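Local coordinates for putative HAD-hydrolase YfnB (Bacillus subtilis, PDB 3ED5), which is a putative hydrolase of the haloacid dehalogenase-like superfamily, possibly with 5'-nucleotidase activity, at residues D20-E25 with Q47-N52; T72-L77 with L89-Y94; D120-T125 with D147-E152. One frame throughout, in Å; residues are numbered along the deposited sequence.

Interaction 1. Residues D20-E25 with Q47-N52. With FMT (formic acid), chain E.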
loop_
_atom_site.group_PDB
_atom_site.type_symbol
_atom_site.label_atom_id
_atom_site.label_comp_id
_atom_site.label_asym_id
_atom_site.label_seq_id
_atom_site.Cartn_x
_atom_site.Cartn_y
_atom_site.Cartn_z
ATOM N N ASP A 20 -0.099 -8.594 -3.595
ATOM C CA ASP A 20 1.313 -8.688 -3.930
ATOM C C ASP A 20 1.576 -7.627 -5.016
ATOM O O ASP A 20 1.504 -7.913 -6.222
ATOM C CB ASP A 20 1.630 -10.123 -4.379
ATOM C CG ASP A 20 3.122 -10.343 -4.725
ATOM O OD1 ASP A 20 3.922 -9.402 -4.767
ATOM O OD2 ASP A 20 3.477 -11.496 -4.955
ATOM N N PHE A 21 1.839 -6.394 -4.560
ATOM C CA PHE A 21 2.062 -5.283 -5.472
ATOM C C PHE A 21 3.345 -5.478 -6.245
ATOM O O PHE A 21 3.408 -5.139 -7.430
ATOM C CB PHE A 21 2.131 -3.948 -4.735
ATOM C CG PHE A 21 2.309 -2.777 -5.660
ATOM C CD1 PHE A 21 1.202 -2.226 -6.323
ATOM C CD2 PHE A 21 3.595 -2.269 -5.931
ATOM C CE1 PHE A 21 1.358 -1.134 -7.197
ATOM C CE2 PHE A 21 3.754 -1.184 -6.817
ATOM C CZ PHE A 21 2.628 -0.616 -7.438
ATOM N N GLN A 22 4.351 -6.064 -5.601
ATOM C CA GLN A 22 5.607 -6.365 -6.357
ATOM C C GLN A 22 5.348 -7.175 -7.626
ATOM O O GLN A 22 5.925 -6.883 -8.688
ATOM C CB GLN A 22 6.615 -7.100 -5.464
ATOM C CG GLN A 22 7.032 -6.255 -4.250
ATOM C CD GLN A 22 7.586 -4.918 -4.670
ATOM O OE1 GLN A 22 6.991 -3.852 -4.433
ATOM N NE2 GLN A 22 8.716 -4.959 -5.330
ATOM N N ALA A 23 4.521 -8.211 -7.514
ATOM C CA ALA A 23 4.153 -9.006 -8.648
ATOM C C ALA A 23 3.392 -8.213 -9.717
ATOM O O ALA A 23 3.676 -8.355 -10.920
ATOM C CB ALA A 23 3.380 -10.274 -8.223
ATOM N N ALA A 24 2.398 -7.436 -9.288
ATOM C CA ALA A 24 1.625 -6.592 -10.210
ATOM C C ALA A 24 2.535 -5.586 -10.924
ATOM O O ALA A 24 2.421 -5.412 -12.136
ATOM C CB ALA A 24 0.486 -5.846 -9.467
ATOM N N GLU A 25 3.424 -4.947 -10.160
ATOM C CA GLU A 25 4.387 -3.977 -10.708
ATOM C C GLU A 25 5.318 -4.665 -11.702
ATOM O O GLU A 25 5.551 -4.162 -12.828
ATOM C CB GLU A 25 5.205 -3.347 -9.574
ATOM C CG GLU A 25 6.366 -2.452 -10.033
ATOM C CD GLU A 25 7.134 -1.907 -8.864
ATOM O OE1 GLU A 25 7.882 -2.682 -8.222
ATOM O OE2 GLU A 25 6.937 -0.715 -8.564
ATOM N N GLN A 47 16.937 1.447 -11.435
ATOM C CA GLN A 47 16.756 2.913 -11.380
ATOM C C GLN A 47 15.282 3.314 -11.285
ATOM O O GLN A 47 14.955 4.253 -10.527
ATOM C CB GLN A 47 17.440 3.652 -12.540
ATOM C CG GLN A 47 18.983 3.635 -12.494
ATOM C CD GLN A 47 19.628 4.140 -11.198
ATOM O OE1 GLN A 47 19.422 5.286 -10.750
ATOM N NE2 GLN A 47 20.462 3.284 -10.608
ATOM N N TYR A 48 14.400 2.613 -12.015
ATOM C CA TYR A 48 12.955 2.861 -11.904
ATOM C C TYR A 48 12.535 2.749 -10.437
ATOM O O TYR A 48 11.836 3.628 -9.879
ATOM C CB TYR A 48 12.086 1.885 -12.736
ATOM C CG TYR A 48 10.631 2.092 -12.380
ATOM C CD1 TYR A 48 9.962 3.238 -12.822
ATOM C CD2 TYR A 48 9.947 1.206 -11.540
ATOM C CE1 TYR A 48 8.656 3.500 -12.459
ATOM C CE2 TYR A 48 8.613 1.445 -11.175
ATOM C CZ TYR A 48 7.972 2.599 -11.634
ATOM O OH TYR A 48 6.659 2.852 -11.291
ATOM N N LYS A 49 12.967 1.667 -9.795
ATOM C CA LYS A 49 12.542 1.470 -8.400
ATOM C C LYS A 49 13.040 2.590 -7.480
ATOM O O LYS A 49 12.269 3.056 -6.631
ATOM C CB LYS A 49 12.924 0.081 -7.885
ATOM C CG LYS A 49 12.154 -1.052 -8.606
ATOM C CD LYS A 49 12.299 -2.369 -7.855
ATOM C CE LYS A 49 11.508 -3.508 -8.496
ATOM N NZ LYS A 49 12.360 -4.354 -9.392
ATOM N N THR A 50 14.273 3.064 -7.687
ATOM C CA THR A 50 14.822 4.113 -6.842
ATOM C C THR A 50 14.097 5.445 -7.095
ATOM O O THR A 50 13.744 6.171 -6.137
ATOM C CB THR A 50 16.358 4.279 -7.050
ATOM O OG1 THR A 50 17.011 3.010 -6.815
ATOM C CG2 THR A 50 16.921 5.332 -6.081
ATOM N N ILE A 51 13.914 5.759 -8.382
ATOM C CA ILE A 51 13.199 6.977 -8.780
ATOM C C ILE A 51 11.772 6.950 -8.231
ATOM O O ILE A 51 11.335 7.926 -7.611
ATOM C CB ILE A 51 13.138 7.122 -10.280
ATOM C CG1 ILE A 51 14.537 7.531 -10.769
ATOM C CG2 ILE A 51 12.143 8.205 -10.722
ATOM C CD1 ILE A 51 14.797 7.309 -12.323
ATOM N N ASN A 52 11.077 5.840 -8.462
ATOM C CA ASN A 52 9.682 5.717 -8.059
ATOM C C ASN A 52 9.583 5.871 -6.542
ATOM O O ASN A 52 8.708 6.624 -6.038
ATOM C CB ASN A 52 9.094 4.387 -8.526
ATOM C CG ASN A 52 7.610 4.275 -8.232
ATOM O OD1 ASN A 52 6.832 5.151 -8.600
ATOM N ND2 ASN A 52 7.213 3.188 -7.565
HETATM C C FMT E . 9.196 0.732 -6.447
HETATM O O1 FMT E . 8.766 0.850 -7.588
HETATM O O2 FMT E . 9.889 1.575 -5.881
HETATM O O HOH W 1 5.322 0.985 -9.709
#

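Interaction 2. Residues T72-L77 with L89-Y94. With FMT (formic acid), chain B.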
loop_
_atom_site.group_PDB
_atom_site.type_symbol
_atom_site.label_atom_id
_atom_site.label_comp_id
_atom_site.label_asym_id
_atom_site.label_seq_id
_atom_site.Cartn_x
_atom_site.Cartn_y
_atom_site.Cartn_z
ATOM N N THR A 72 5.292 11.665 -13.899
ATOM C CA THR A 72 6.686 11.957 -14.258
ATOM C C THR A 72 7.665 10.799 -14.124
ATOM O O THR A 72 8.763 10.866 -14.700
ATOM C CB THR A 72 7.252 13.195 -13.534
ATOM O OG1 THR A 72 7.202 12.988 -12.130
ATOM C CG2 THR A 72 6.442 14.456 -13.865
ATOM N N ARG A 73 7.320 9.755 -13.380
ATOM C CA ARG A 73 8.303 8.702 -13.080
ATOM C C ARG A 73 8.842 8.060 -14.373
ATOM O O ARG A 73 10.062 7.848 -14.502
ATOM C CB ARG A 73 7.736 7.637 -12.127
ATOM C CG ARG A 73 6.462 6.956 -12.657
ATOM C CD ARG A 73 5.764 6.201 -11.486
ATOM N NE ARG A 73 4.455 5.678 -11.852
ATOM C CZ ARG A 73 3.710 4.950 -11.015
ATOM N NH1 ARG A 73 4.212 4.616 -9.816
ATOM N NH2 ARG A 73 2.521 4.507 -11.393
ATOM N N PHE A 74 7.966 7.778 -15.333
ATOM C CA PHE A 74 8.461 7.098 -16.571
ATOM C C PHE A 74 9.198 8.019 -17.514
ATOM O O PHE A 74 10.099 7.577 -18.232
ATOM C CB PHE A 74 7.341 6.360 -17.313
ATOM C CG PHE A 74 6.770 5.247 -16.509
ATOM C CD1 PHE A 74 7.526 4.110 -16.249
ATOM C CD2 PHE A 74 5.492 5.358 -15.943
ATOM C CE1 PHE A 74 6.981 3.072 -15.420
ATOM C CE2 PHE A 74 4.967 4.347 -15.145
ATOM C CZ PHE A 74 5.710 3.222 -14.876
ATOM N N SER A 75 8.839 9.296 -17.532
ATOM C CA SER A 75 9.628 10.242 -18.314
ATOM C C SER A 75 10.977 10.518 -17.643
ATOM O O SER A 75 11.989 10.606 -18.353
ATOM C CB SER A 75 8.872 11.533 -18.627
ATOM O OG SER A 75 8.146 11.951 -17.495
ATOM N N ALA A 76 11.003 10.616 -16.308
ATOM C CA ALA A 76 12.305 10.770 -15.596
ATOM C C ALA A 76 13.237 9.599 -15.904
ATOM O O ALA A 76 14.431 9.794 -16.174
ATOM C CB ALA A 76 12.093 10.883 -14.086
ATOM N N LEU A 77 12.691 8.384 -15.889
ATOM C CA LEU A 77 13.510 7.202 -16.195
ATOM C C LEU A 77 13.949 7.196 -17.657
ATOM O O LEU A 77 15.167 7.159 -17.962
ATOM C CB LEU A 77 12.709 5.931 -15.892
ATOM C CG LEU A 77 13.419 4.613 -16.204
ATOM C CD1 LEU A 77 14.577 4.385 -15.224
ATOM C CD2 LEU A 77 12.379 3.470 -16.173
ATOM N N LEU A 89 1.315 9.722 -20.881
ATOM C CA LEU A 89 0.920 8.643 -21.773
ATOM C C LEU A 89 1.502 7.290 -21.298
ATOM O O LEU A 89 0.785 6.260 -21.302
ATOM C CB LEU A 89 1.298 8.973 -23.240
ATOM C CG LEU A 89 1.134 7.865 -24.298
ATOM C CD1 LEU A 89 -0.325 7.516 -24.571
ATOM C CD2 LEU A 89 1.816 8.270 -25.602
ATOM N N LEU A 90 2.765 7.294 -20.849
ATOM C CA LEU A 90 3.403 6.058 -20.413
ATOM C C LEU A 90 2.715 5.554 -19.146
ATOM O O LEU A 90 2.456 4.352 -18.984
ATOM C CB LEU A 90 4.911 6.252 -20.188
ATOM C CG LEU A 90 5.780 6.364 -21.443
ATOM C CD1 LEU A 90 7.094 7.008 -21.015
ATOM C CD2 LEU A 90 6.010 4.994 -22.082
ATOM N N GLU A 91 2.371 6.503 -18.279
ATOM C CA GLU A 91 1.685 6.157 -17.027
ATOM C C GLU A 91 0.294 5.578 -17.308
ATOM O O GLU A 91 -0.104 4.588 -16.686
ATOM C CB GLU A 91 1.611 7.374 -16.129
ATOM C CG GLU A 91 0.526 7.307 -14.979
ATOM C CD GLU A 91 0.761 6.162 -13.969
ATOM O OE1 GLU A 91 1.867 5.579 -13.854
ATOM O OE2 GLU A 91 -0.204 5.878 -13.200
ATOM N N GLN A 92 -0.430 6.166 -18.254
ATOM C CA GLN A 92 -1.733 5.648 -18.604
ATOM C C GLN A 92 -1.630 4.184 -19.077
ATOM O O GLN A 92 -2.460 3.336 -18.704
ATOM C CB GLN A 92 -2.333 6.571 -19.654
ATOM C CG GLN A 92 -3.587 6.133 -20.334
ATOM C CD GLN A 92 -3.925 7.133 -21.456
ATOM O OE1 GLN A 92 -4.430 8.226 -21.192
ATOM N NE2 GLN A 92 -3.603 6.773 -22.703
ATOM N N LYS A 93 -0.595 3.871 -19.872
ATOM C CA LYS A 93 -0.408 2.481 -20.345
ATOM C C LYS A 93 -0.026 1.532 -19.204
ATOM O O LYS A 93 -0.570 0.433 -19.064
ATOM C CB LYS A 93 0.656 2.420 -21.470
ATOM C CG LYS A 93 0.202 3.070 -22.755
ATOM C CD LYS A 93 1.385 3.225 -23.716
ATOM C CE LYS A 93 0.954 3.777 -25.057
ATOM N NZ LYS A 93 1.058 2.758 -26.138
ATOM N N TYR A 94 0.916 1.972 -18.382
ATOM C CA TYR A 94 1.353 1.236 -17.224
ATOM C C TYR A 94 0.173 0.954 -16.295
ATOM O O TYR A 94 0.001 -0.183 -15.780
ATOM C CB TYR A 94 2.336 2.107 -16.452
ATOM C CG TYR A 94 2.841 1.456 -15.201
ATOM C CD1 TYR A 94 3.666 0.355 -15.288
ATOM C CD2 TYR A 94 2.500 1.945 -13.928
ATOM C CE1 TYR A 94 4.189 -0.251 -14.173
ATOM C CE2 TYR A 94 3.048 1.330 -12.760
ATOM C CZ TYR A 94 3.883 0.214 -12.926
ATOM O OH TYR A 94 4.475 -0.477 -11.898
HETATM C C FMT B . 1.241 2.883 -8.132
HETATM O O1 FMT B . 2.204 2.699 -8.856
HETATM O O2 FMT B . 0.404 3.744 -8.337
#

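Interaction 3. Residues D120-T125 with D147-E152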
loop_
_atom_site.group_PDB
_atom_site.type_symbol
_atom_site.label_atom_id
_atom_site.label_comp_id
_atom_site.label_asym_id
_atom_site.label_seq_id
_atom_site.Cartn_x
_atom_site.Cartn_y
_atom_site.Cartn_z
ATOM N N ASP A 120 -13.781 -5.466 12.863
ATOM C CA ASP A 120 -14.235 -4.563 11.810
ATOM C C ASP A 120 -13.018 -4.222 10.960
ATOM O O ASP A 120 -11.992 -3.746 11.480
ATOM C CB ASP A 120 -14.833 -3.298 12.412
ATOM C CG ASP A 120 -16.081 -3.575 13.211
ATOM O OD1 ASP A 120 -16.832 -4.497 12.843
ATOM O OD2 ASP A 120 -16.307 -2.852 14.204
ATOM N N LEU A 121 -13.093 -4.493 9.655
ATOM C CA LEU A 121 -11.915 -4.280 8.805
ATOM C C LEU A 121 -12.084 -3.062 7.900
ATOM O O LEU A 121 -13.149 -2.860 7.328
ATOM C CB LEU A 121 -11.664 -5.520 7.927
ATOM C CG LEU A 121 -11.713 -6.877 8.624
ATOM C CD1 LEU A 121 -11.426 -8.015 7.630
ATOM C CD2 LEU A 121 -10.763 -6.944 9.849
ATOM N N TYR A 122 -11.024 -2.274 7.760
ATOM C CA TYR A 122 -11.045 -1.128 6.867
ATOM C C TYR A 122 -9.759 -1.132 6.046
ATOM O O TYR A 122 -8.733 -1.659 6.481
ATOM C CB TYR A 122 -11.065 0.189 7.608
ATOM C CG TYR A 122 -12.335 0.328 8.418
ATOM C CD1 TYR A 122 -13.462 0.933 7.851
ATOM C CD2 TYR A 122 -12.412 -0.185 9.707
ATOM C CE1 TYR A 122 -14.663 1.049 8.582
ATOM C CE2 TYR A 122 -13.625 -0.063 10.462
ATOM C CZ TYR A 122 -14.720 0.545 9.875
ATOM O OH TYR A 122 -15.914 0.690 10.563
ATOM N N ILE A 123 -9.831 -0.478 4.899
ATOM C CA ILE A 123 -8.638 -0.270 4.051
ATOM C C ILE A 123 -8.154 1.184 4.217
ATOM O O ILE A 123 -8.978 2.100 4.235
ATOM C CB ILE A 123 -8.935 -0.511 2.552
ATOM C CG1 ILE A 123 -9.226 -1.999 2.258
ATOM C CG2 ILE A 123 -7.750 0.024 1.673
ATOM C CD1 ILE A 123 -8.013 -2.912 2.452
ATOM N N VAL A 124 -6.827 1.376 4.335
ATOM C CA VAL A 124 -6.219 2.709 4.374
ATOM C C VAL A 124 -5.104 2.710 3.317
ATOM O O VAL A 124 -4.125 1.964 3.429
ATOM C CB VAL A 124 -5.729 3.149 5.795
ATOM C CG1 VAL A 124 -6.996 3.393 6.714
ATOM C CG2 VAL A 124 -4.745 2.096 6.429
ATOM N N THR A 125 -5.324 3.490 2.275
ATOM C CA THR A 125 -4.386 3.438 1.126
ATOM C C THR A 125 -4.122 4.807 0.487
ATOM O O THR A 125 -5.022 5.651 0.400
ATOM C CB THR A 125 -4.870 2.379 0.061
ATOM O OG1 THR A 125 -3.871 2.267 -0.995
ATOM C CG2 THR A 125 -6.212 2.810 -0.586
ATOM N N ASP A 147 -15.246 -0.318 4.978
ATOM C CA ASP A 147 -15.021 0.885 4.176
ATOM C C ASP A 147 -13.576 0.912 3.646
ATOM O O ASP A 147 -12.710 0.161 4.129
ATOM C CB ASP A 147 -15.338 2.152 4.990
ATOM C CG ASP A 147 -15.877 3.290 4.143
ATOM O OD1 ASP A 147 -15.657 3.361 2.895
ATOM O OD2 ASP A 147 -16.532 4.153 4.760
ATOM N N ILE A 148 -13.347 1.760 2.655
ATOM C CA ILE A 148 -12.044 1.919 1.984
ATOM C C ILE A 148 -11.745 3.415 1.972
ATOM O O ILE A 148 -12.521 4.199 1.399
ATOM C CB ILE A 148 -12.113 1.332 0.564
ATOM C CG1 ILE A 148 -12.394 -0.170 0.677
ATOM C CG2 ILE A 148 -10.795 1.593 -0.235
ATOM C CD1 ILE A 148 -12.640 -0.841 -0.629
ATOM N N PHE A 149 -10.670 3.812 2.651
ATOM C CA PHE A 149 -10.314 5.210 2.774
ATOM C C PHE A 149 -9.111 5.512 1.888
ATOM O O PHE A 149 -8.001 5.066 2.171
ATOM C CB PHE A 149 -10.002 5.568 4.209
ATOM C CG PHE A 149 -11.145 5.284 5.145
ATOM C CD1 PHE A 149 -12.314 6.078 5.115
ATOM C CD2 PHE A 149 -11.068 4.234 6.035
ATOM C CE1 PHE A 149 -13.401 5.830 5.990
ATOM C CE2 PHE A 149 -12.153 3.978 6.934
ATOM C CZ PHE A 149 -13.315 4.783 6.892
ATOM N N VAL A 150 -9.371 6.301 0.849
ATOM C CA VAL A 150 -8.338 6.638 -0.138
ATOM C C VAL A 150 -7.822 8.062 0.104
ATOM O O VAL A 150 -8.621 8.983 0.337
ATOM C CB VAL A 150 -8.901 6.428 -1.579
ATOM C CG1 VAL A 150 -9.322 4.953 -1.765
ATOM C CG2 VAL A 150 -10.074 7.335 -1.899
ATOM N N SER A 151 -6.504 8.236 0.066
ATOM C CA SER A 151 -5.873 9.548 0.320
ATOM C C SER A 151 -6.502 10.673 -0.514
ATOM O O SER A 151 -6.676 11.787 -0.047
ATOM C CB SER A 151 -4.342 9.491 0.060
ATOM O OG SER A 151 -4.076 9.024 -1.254
ATOM N N GLU A 152 -6.862 10.363 -1.761
ATOM C CA GLU A 152 -7.284 11.398 -2.717
ATOM C C GLU A 152 -8.590 12.084 -2.335
ATOM O O GLU A 152 -8.899 13.174 -2.818
ATOM C CB GLU A 152 -7.357 10.807 -4.139
ATOM C CG GLU A 152 -8.405 9.696 -4.315
ATOM C CD GLU A 152 -8.246 8.981 -5.640
ATOM O OE1 GLU A 152 -7.247 8.279 -5.840
ATOM O OE2 GLU A 152 -9.125 9.134 -6.497
#

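Interaction 1. Residues D20-E25 with Q47-N52
Glu25 reaches across to Tyr48, Lys49 and Asn52, and most of what joins them is mediated rather than direct. The carboxylate oxygen Glu25 OE2 lies at the edge of the Tyr48 ring, near its plane, 3.8 Å from Tyr48 CE2. A water then closes the polar link: it donates to Glu25 OE2 at 2.6 Å and also hydrogen-bonds to Tyr48 OH. On the other flank sits a formic acid molecule, probably from the crystallisation liquor. Its O1 accepts from Asn52 ND2 at 2.8 Å with an N-H...O angle of 150°, and stands 2.6 Å from Glu25 OE2, a separation at which one of the two acid groups probably carries a proton. Lys49 contributes chain rather than charge: its CE passes 3.7 Å from Glu25 OE1, whereas NZ and Glu25 OE1 remain 4.9 Å apart.

Glu25 spans the gap because CG is anti to the backbone N (chi1 173°) and the chain stays extended to CD, which is needed where the axes of 21-25 and 47-52 come no closer than 13.9 Å. Asn52 CB packs over one face of Tyr48, offset toward the rim, while Asn52 OD1 accepts from Arg73. Further back, Asp20 N-caps helix 21-35, its OD1 receiving Ala23 N at 3.1 Å from above the carboxylate plane. The setting is consistent with the helical cap of HAD-like hydrolases, inserted after the strand and loop that carry Asp13, the nucleophile by similarity.

Interaction 2. Residues T72-L77 with L89-Y94
Leu90 meets Phe74 where the segments 72-77 and 89-94 bring their CA atoms nearest, 6.4 Å apart. Its CB and CD1 each lie 3.8 Å from Phe74 CB, so this end of the contact is aliphatic and close to the backbones. The segment axes are 8.5 Å apart at their closest, with their directions at 116°.

One residue on, Glu91 takes the charge. Its chain bends at chi2 (62°), and OE1 receives Arg73 NH2 at 2.8 Å to form a salt bridge. The nitrogen arrives on the syn side but tilted somewhat out of the carboxylate plane, while the oxygen lies in the guanidinium plane. Arg73 NE adds a second, weak bond to the same oxygen at 3.3 Å. Glu91 OE1 also lies at the edge of the Phe74 ring, beside Phe74 CE2, with the ring and carboxylate planes nearly coplanar. The other carboxylate oxygen, OE2, is paired with Arg95.

These helices, 66-80 and 87-98, belong to a helical bundle consistent with the cap of a HAD-like hydrolase. Two more helices close around the contact: Leu32 of helix 21-35 touches Phe74, and Leu55 of helix 42-60 touches Arg73.

At Tyr94 the contact becomes aromatic. Phe74 CZ stands over the centre of the Tyr94 ring, 3.4 Å from Tyr94 CG, while the planes, 57° apart, leave the pair oblique. Tyr94 CE2 lies over one face of the Arg73 guanidinium, 3.5 Å from NH2. At that group's edge, a formic acid O1 accepts from both Arg73 NH1, at 2.9 Å, and Arg73 NH2; the same formic acid is also hydrogen-bonded to Arg95 NH2.

Interaction 3. Residues D120-T125 with D147-E152
Tyr122 and Phe149 bring their rings together on one face of the sheet, with planes 25° apart but centroids separated by 5.7 Å, so they are slid past each other and barely overlap. Phe149 CE2 makes the closest approach, 3.4 Å from Tyr122 CD1. At the edge of the Tyr122 ring, in its plane, lies Asp147 CB, whereas Val124 CG1 comes obliquely to the Phe149 ring. Similar first torsions, with CG beside the backbone N (chi1 -64° in Tyr122, -58° in Phe149), swing both rings the same way along the face and leave them near parallel. The Tyr122 hydroxyl finds its partner in Lys146.

Beneath the rings runs a set of parallel-strand backbone bonds. Ile123 N gives to Asp147 O at 3.0 Å, in the carbonyl plane. Phe149 N gives to Ile123 O at 2.9 Å. Thr125 N then gives to Phe149 O at 3.1 Å. A fourth, from Ser151 N to Thr125 O, carries the pairing past the end of strand 147-150. Together with helix 129-138 these strands form a beta-alpha-beta unit of the Rossmann-like HAD core, in which 147-150 is the outermost strand on its side and 120-125 lies next to 9-12.

The other face bears Ile123, Ile148, Thr125 and Val150. Ile123 and Ile148 lie side by side, pointing the same way, their CG2 atoms 3.9 Å apart, and Leu136 of the crossover helix touches both. Thr125 CG2 leans on Val150 CG1 at 4.0 Å. Thr125 OG1 bonds with Gly127 N and Gln132 NE2, and its side chain comes within about 5 Å of that of Asp13, the nucleophile by similarity.

Overall arrangement
Interactions 1 and 2 belong to one helical assembly and touch directly: the guanidinium of interaction 2 is tied to the Asn52 end of interaction 1, and the Tyr48 and Phe74 rings meet with nearly parallel planes. Interaction 1 is partly buried and sparse (143 Å²), bridged in the crystal by a water and a formic acid. Interaction 2 is a buried contact (285 Å²), with a salt bridge set among aromatic rings. Interaction 3 stands apart, its centre 22 Å and 26 Å from theirs, in the parallel sheet; it buries 407 Å² and is joined by backbone hydrogen bonds and apolar side chains. Side-chain chemistry thus joins the helices, and main-chain pairing the strands near the putative nucleophile.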